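Local coordinates for major pilin protein fimA (Silicibacter pomeroyi, PDB 2IMH) that is of unknown function, belongs to the DUF1028 family, and has a sheet-and-helix architecture that probably resembles that of Ntn hydrolases, at residues T14-G19 with V170-R175; G129-A134 with I151-A156. All coordinates share one frame; numbering follows the deposited sequence.

How the contacts relate
Contact 1 joins two neighbouring strands of the six-stranded antiparallel sheet. Contact 2 joins two helices, 126-137 and 142-155, that pack on this sheet. Along the chain contact 2 is nested inside the loop closed by contact 1. The centres of the two contacts lie 23 Å apart and their nearest atoms about 8 Å apart, so they do not touch. Helix 142-155 links them. Its early part meets V170 of contact 1, through F142, E143 and L146, and its last turns form half of contact 2. It then leads on to strand 165-172. No ligand or active site is established for this protein.

Contact 1 of 2, residues T14-G19 with V170-R175; sequences TGAIGG and VLHPDR
This is a buried antiparallel pairing of strands 16-23 and 165-172, neighbours in the six-stranded sheet. I17 and L171 form a hydrogen-bonded pair. L171 N reaches I17 O at 2.9 Å, nearly straight (173°), and I17 N bonds back to L171 O at 3.0 Å. Their side chains share one sheet face, with I17 CG1 4.0 Å from L171 CB; loop residue L37 touches both. G18 and V170 make the next, non-hydrogen-bonded pair, with CA atoms 4.1 Å apart. V170 lies on the other face, packed by F142, E143 and L146 of helix 142-155. This helix-on-sheet packing is consistent with a probable Ntn-hydrolase-like fold. A type I turn from H172 to R175 leads into strand 175-182. With CG anti to the backbone N (chi1 -177°), the H172 ring swings out toward T14, whose O lies at the ring edge, near its plane. H172 NE2 donates to T14 O at 3.0 Å, a weak, bent bond (127°). D174 N donates to H172 ND1 at 2.9 Å, helping to hold the ring's rotation. P173 CD sits over one ring face, R175 NH1 over the other, offset toward the rim. T14 OG1 accepts from A16 N in an ST turn and bonds D11.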
loop_
_atom_site.group_PDB
_atom_site.type_symbol
_atom_site.label_atom_id
_atom_site.label_comp_id
_atom_site.label_asym_id
_atom_site.label_seq_id
_atom_site.Cartn_x
_atom_site.Cartn_y
_atom_site.Cartn_z
ATOM N N THR A 14 0.785 -4.077 16.294
ATOM C CA THR A 14 1.477 -5.295 15.819
ATOM C C THR A 14 2.853 -5.042 15.212
ATOM O O THR A 14 3.698 -5.947 15.146
ATOM C CB THR A 14 0.639 -6.064 14.793
ATOM O OG1 THR A 14 0.520 -5.292 13.581
ATOM C CG2 THR A 14 -0.759 -6.352 15.350
ATOM N N GLY A 15 3.077 -3.822 14.747
ATOM C CA GLY A 15 4.303 -3.502 14.044
ATOM C C GLY A 15 4.158 -3.832 12.567
ATOM O O GLY A 15 5.104 -3.646 11.796
ATOM N N ALA A 16 2.972 -4.302 12.164
ATOM C CA ALA A 16 2.725 -4.516 10.728
ATOM C C ALA A 16 2.836 -3.197 9.987
ATOM O O ALA A 16 2.560 -2.127 10.544
ATOM C CB ALA A 16 1.360 -5.120 10.487
ATOM N N ILE A 17 3.230 -3.292 8.727
ATOM C CA ILE A 17 3.230 -2.143 7.818
ATOM C C ILE A 17 2.402 -2.532 6.599
ATOM O O ILE A 17 2.289 -3.719 6.264
ATOM C CB ILE A 17 4.661 -1.704 7.428
ATOM C CG1 ILE A 17 5.472 -2.858 6.794
ATOM C CG2 ILE A 17 5.359 -1.071 8.649
ATOM C CD1 ILE A 17 6.837 -2.421 6.216
ATOM N N GLY A 18 1.789 -1.553 5.956
ATOM C CA GLY A 18 1.016 -1.887 4.771
ATOM C C GLY A 18 0.643 -0.722 3.905
ATOM O O GLY A 18 0.985 0.422 4.187
ATOM N N GLY A 19 -0.044 -1.038 2.818
ATOM C CA GLY A 19 -0.531 0.004 1.919
ATOM C C GLY A 19 -1.648 -0.554 1.062
ATOM O O GLY A 19 -1.834 -1.781 0.981
ATOM N N VAL A 170 0.487 -6.077 2.822
ATOM C CA VAL A 170 0.695 -5.987 4.272
ATOM C C VAL A 170 1.786 -6.951 4.703
ATOM O O VAL A 170 1.787 -8.122 4.305
ATOM C CB VAL A 170 -0.602 -6.248 5.077
ATOM C CG1 VAL A 170 -0.313 -6.257 6.613
ATOM C CG2 VAL A 170 -1.678 -5.196 4.722
ATOM N N LEU A 171 2.702 -6.443 5.526
ATOM C CA LEU A 171 3.884 -7.196 5.960
ATOM C C LEU A 171 3.989 -7.207 7.474
ATOM O O LEU A 171 3.717 -6.212 8.127
ATOM C CB LEU A 171 5.160 -6.558 5.396
ATOM C CG LEU A 171 5.213 -6.270 3.885
ATOM C CD1 LEU A 171 6.544 -5.609 3.536
ATOM C CD2 LEU A 171 5.017 -7.571 3.099
ATOM N N HIS A 172 4.422 -8.335 8.022
ATOM C CA HIS A 172 4.642 -8.468 9.456
ATOM C C HIS A 172 5.633 -9.614 9.643
ATOM O O HIS A 172 5.556 -10.601 8.917
ATOM C CB HIS A 172 3.346 -8.832 10.150
ATOM C CG HIS A 172 3.479 -8.916 11.635
ATOM N ND1 HIS A 172 3.898 -10.062 12.280
ATOM C CD2 HIS A 172 3.304 -7.981 12.600
ATOM C CE1 HIS A 172 3.955 -9.835 13.583
ATOM N NE2 HIS A 172 3.589 -8.582 13.804
ATOM N N PRO A 173 6.554 -9.509 10.617
ATOM C CA PRO A 173 7.603 -10.538 10.714
ATOM C C PRO A 173 7.117 -11.958 11.036
ATOM O O PRO A 173 7.857 -12.909 10.786
ATOM C CB PRO A 173 8.484 -10.038 11.864
ATOM C CG PRO A 173 7.611 -9.144 12.660
ATOM C CD PRO A 173 6.712 -8.473 11.652
ATOM N N ASP A 174 5.916 -12.095 11.605
ATOM C CA ASP A 174 5.387 -13.411 11.981
ATOM C C ASP A 174 4.445 -13.979 10.923
ATOM O O ASP A 174 3.811 -15.018 11.143
ATOM C CB ASP A 174 4.635 -13.328 13.319
ATOM C CG ASP A 174 5.526 -12.898 14.470
ATOM O OD1 ASP A 174 6.762 -13.089 14.389
ATOM O OD2 ASP A 174 4.971 -12.360 15.456
ATOM N N ARG A 175 4.348 -13.289 9.786
ATOM C CA ARG A 175 3.382 -13.653 8.757
ATOM C C ARG A 175 4.058 -13.650 7.405
ATOM O O ARG A 175 4.975 -12.857 7.181
ATOM C CB ARG A 175 2.239 -12.634 8.697
ATOM C CG ARG A 175 1.541 -12.358 10.034
ATOM C CD ARG A 175 0.627 -11.155 9.882
ATOM N NE ARG A 175 0.441 -10.401 11.129
ATOM C CZ ARG A 175 -0.162 -9.212 11.194
ATOM N NH1 ARG A 175 -0.285 -8.592 12.367
ATOM N NH2 ARG A 175 -0.644 -8.640 10.091
#

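Contact 2 of 2, residues G129-A134 with I151-A156; sequences GAMTEA and IAAEGA
The flat groups where A130 meets A152 are backbone carbonyls, and each is covered on one face by the other residue's methyl. A152 CB sits over the A130 carbonyl, 3.5 Å from A130 O. In return A130 CB lies above the A152 carbonyl, 3.8 Å from A152 O. Both oxygens keep their helical partners: A134 N bonds A130 O, and A156 N bonds A152 O weakly. No aromatic ring or charged group takes part in the contact. The rest is aliphatic carbon against aliphatic carbon, mostly alanine methyls. A134 CB and A152 CB are only 3.4 Å apart, tighter than normal van der Waals contact. One turn away, A130 CB meets A156 CB at 3.8 Å. On the buried side A153 CB touches the start of the M131 chain, 4.0 Å from M131 CB. M131 is a selenomethionine. With CG anti to the backbone N (chi1 -172°), the chain leads away past A153 CB toward F5 and I7 of strand 4-11. A153 also touches F5. The small side chains let the axes of segments 129-134 and 151-155 approach to 7.5 Å, with their directions 152° apart. A short link joins helices 126-137 and 142-155, so this is an antiparallel helical hairpin with an alanine-lined interface, laid on the six-stranded sheet as its outer helical layer.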
loop_
_atom_site.group_PDB
_atom_site.type_symbol
_atom_site.label_atom_id
_atom_site.label_comp_id
_atom_site.label_asym_id
_atom_site.label_seq_id
_atom_site.Cartn_x
_atom_site.Cartn_y
_atom_site.Cartn_z
ATOM N N GLY A 129 -8.718 13.640 1.838
ATOM C CA GLY A 129 -9.291 13.905 3.156
ATOM C C GLY A 129 -10.219 12.777 3.590
ATOM O O GLY A 129 -10.117 12.295 4.726
ATOM N N ALA A 130 -11.111 12.347 2.692
ATOM C CA ALA A 130 -12.081 11.287 3.016
ATOM C C ALA A 130 -11.355 9.967 3.250
ATOM O O ALA A 130 -11.691 9.216 4.174
ATOM C CB ALA A 130 -13.126 11.122 1.907
HETATM N N MSE A 131 -10.354 9.698 2.415
HETATM C CA MSE A 131 -9.518 8.506 2.572
HETATM C C MSE A 131 -8.883 8.457 3.966
HETATM O O MSE A 131 -8.933 7.442 4.660
HETATM C CB MSE A 131 -8.415 8.537 1.512
HETATM C CG MSE A 131 -7.603 7.278 1.455
HETATM SE SE MSE A 131 -6.342 7.401 -0.005
HETATM C CE MSE A 131 -6.427 5.510 -0.512
ATOM N N THR A 132 -8.269 9.570 4.360
ATOM C CA THR A 132 -7.572 9.666 5.653
ATOM C C THR A 132 -8.553 9.524 6.820
ATOM O O THR A 132 -8.355 8.714 7.742
ATOM C CB THR A 132 -6.855 11.027 5.743
ATOM O OG1 THR A 132 -5.868 11.124 4.704
ATOM C CG2 THR A 132 -6.183 11.196 7.094
ATOM N N GLU A 133 -9.618 10.318 6.786
ATOM C CA GLU A 133 -10.655 10.240 7.818
ATOM C C GLU A 133 -11.158 8.803 7.992
ATOM O O GLU A 133 -11.289 8.326 9.114
ATOM C CB GLU A 133 -11.828 11.162 7.465
ATOM C CG GLU A 133 -13.003 11.105 8.451
ATOM C CD GLU A 133 -14.231 11.900 7.994
ATOM O OE1 GLU A 133 -14.237 12.453 6.868
ATOM O OE2 GLU A 133 -15.212 11.974 8.772
ATOM N N ALA A 134 -11.445 8.120 6.883
ATOM C CA ALA A 134 -11.925 6.733 6.948
ATOM C C ALA A 134 -10.911 5.805 7.611
ATOM O O ALA A 134 -11.285 4.998 8.468
ATOM C CB ALA A 134 -12.313 6.221 5.577
ATOM N N ILE A 151 -12.450 2.587 -0.201
ATOM C CA ILE A 151 -13.881 2.821 -0.410
ATOM C C ILE A 151 -14.275 4.296 -0.224
ATOM O O ILE A 151 -15.007 4.861 -1.052
ATOM C CB ILE A 151 -14.708 1.865 0.475
ATOM C CG1 ILE A 151 -14.646 0.452 -0.115
ATOM C CG2 ILE A 151 -16.160 2.346 0.650
ATOM C CD1 ILE A 151 -15.356 0.286 -1.479
ATOM N N ALA A 152 -13.765 4.924 0.834
ATOM C CA ALA A 152 -14.045 6.348 1.087
ATOM C C ALA A 152 -13.465 7.223 -0.019
ATOM O O ALA A 152 -14.072 8.211 -0.425
ATOM C CB ALA A 152 -13.469 6.765 2.437
ATOM N N ALA A 153 -12.268 6.883 -0.485
ATOM C CA ALA A 153 -11.627 7.664 -1.546
ATOM C C ALA A 153 -12.456 7.563 -2.814
ATOM O O ALA A 153 -12.672 8.562 -3.505
ATOM C CB ALA A 153 -10.237 7.154 -1.805
ATOM N N GLU A 154 -12.912 6.345 -3.116
ATOM C CA GLU A 154 -13.757 6.106 -4.298
ATOM C C GLU A 154 -15.076 6.876 -4.198
ATOM O O GLU A 154 -15.497 7.530 -5.150
ATOM C CB GLU A 154 -14.045 4.619 -4.468
ATOM C CG GLU A 154 -14.874 4.312 -5.699
ATOM C CD GLU A 154 -15.224 2.856 -5.786
ATOM O OE1 GLU A 154 -15.519 2.265 -4.729
ATOM O OE2 GLU A 154 -15.198 2.305 -6.907
ATOM N N GLY A 155 -15.699 6.811 -3.029
ATOM C CA GLY A 155 -16.992 7.445 -2.800
ATOM C C GLY A 155 -16.958 8.968 -2.833
ATOM O O GLY A 155 -17.987 9.618 -3.043
ATOM N N ALA A 156 -15.781 9.541 -2.600
ATOM C CA ALA A 156 -15.623 10.990 -2.564
ATOM C C ALA A 156 -15.497 11.599 -3.963
ATOM O O ALA A 156 -15.554 12.822 -4.123
ATOM C CB ALA A 156 -14.415 11.359 -1.697
#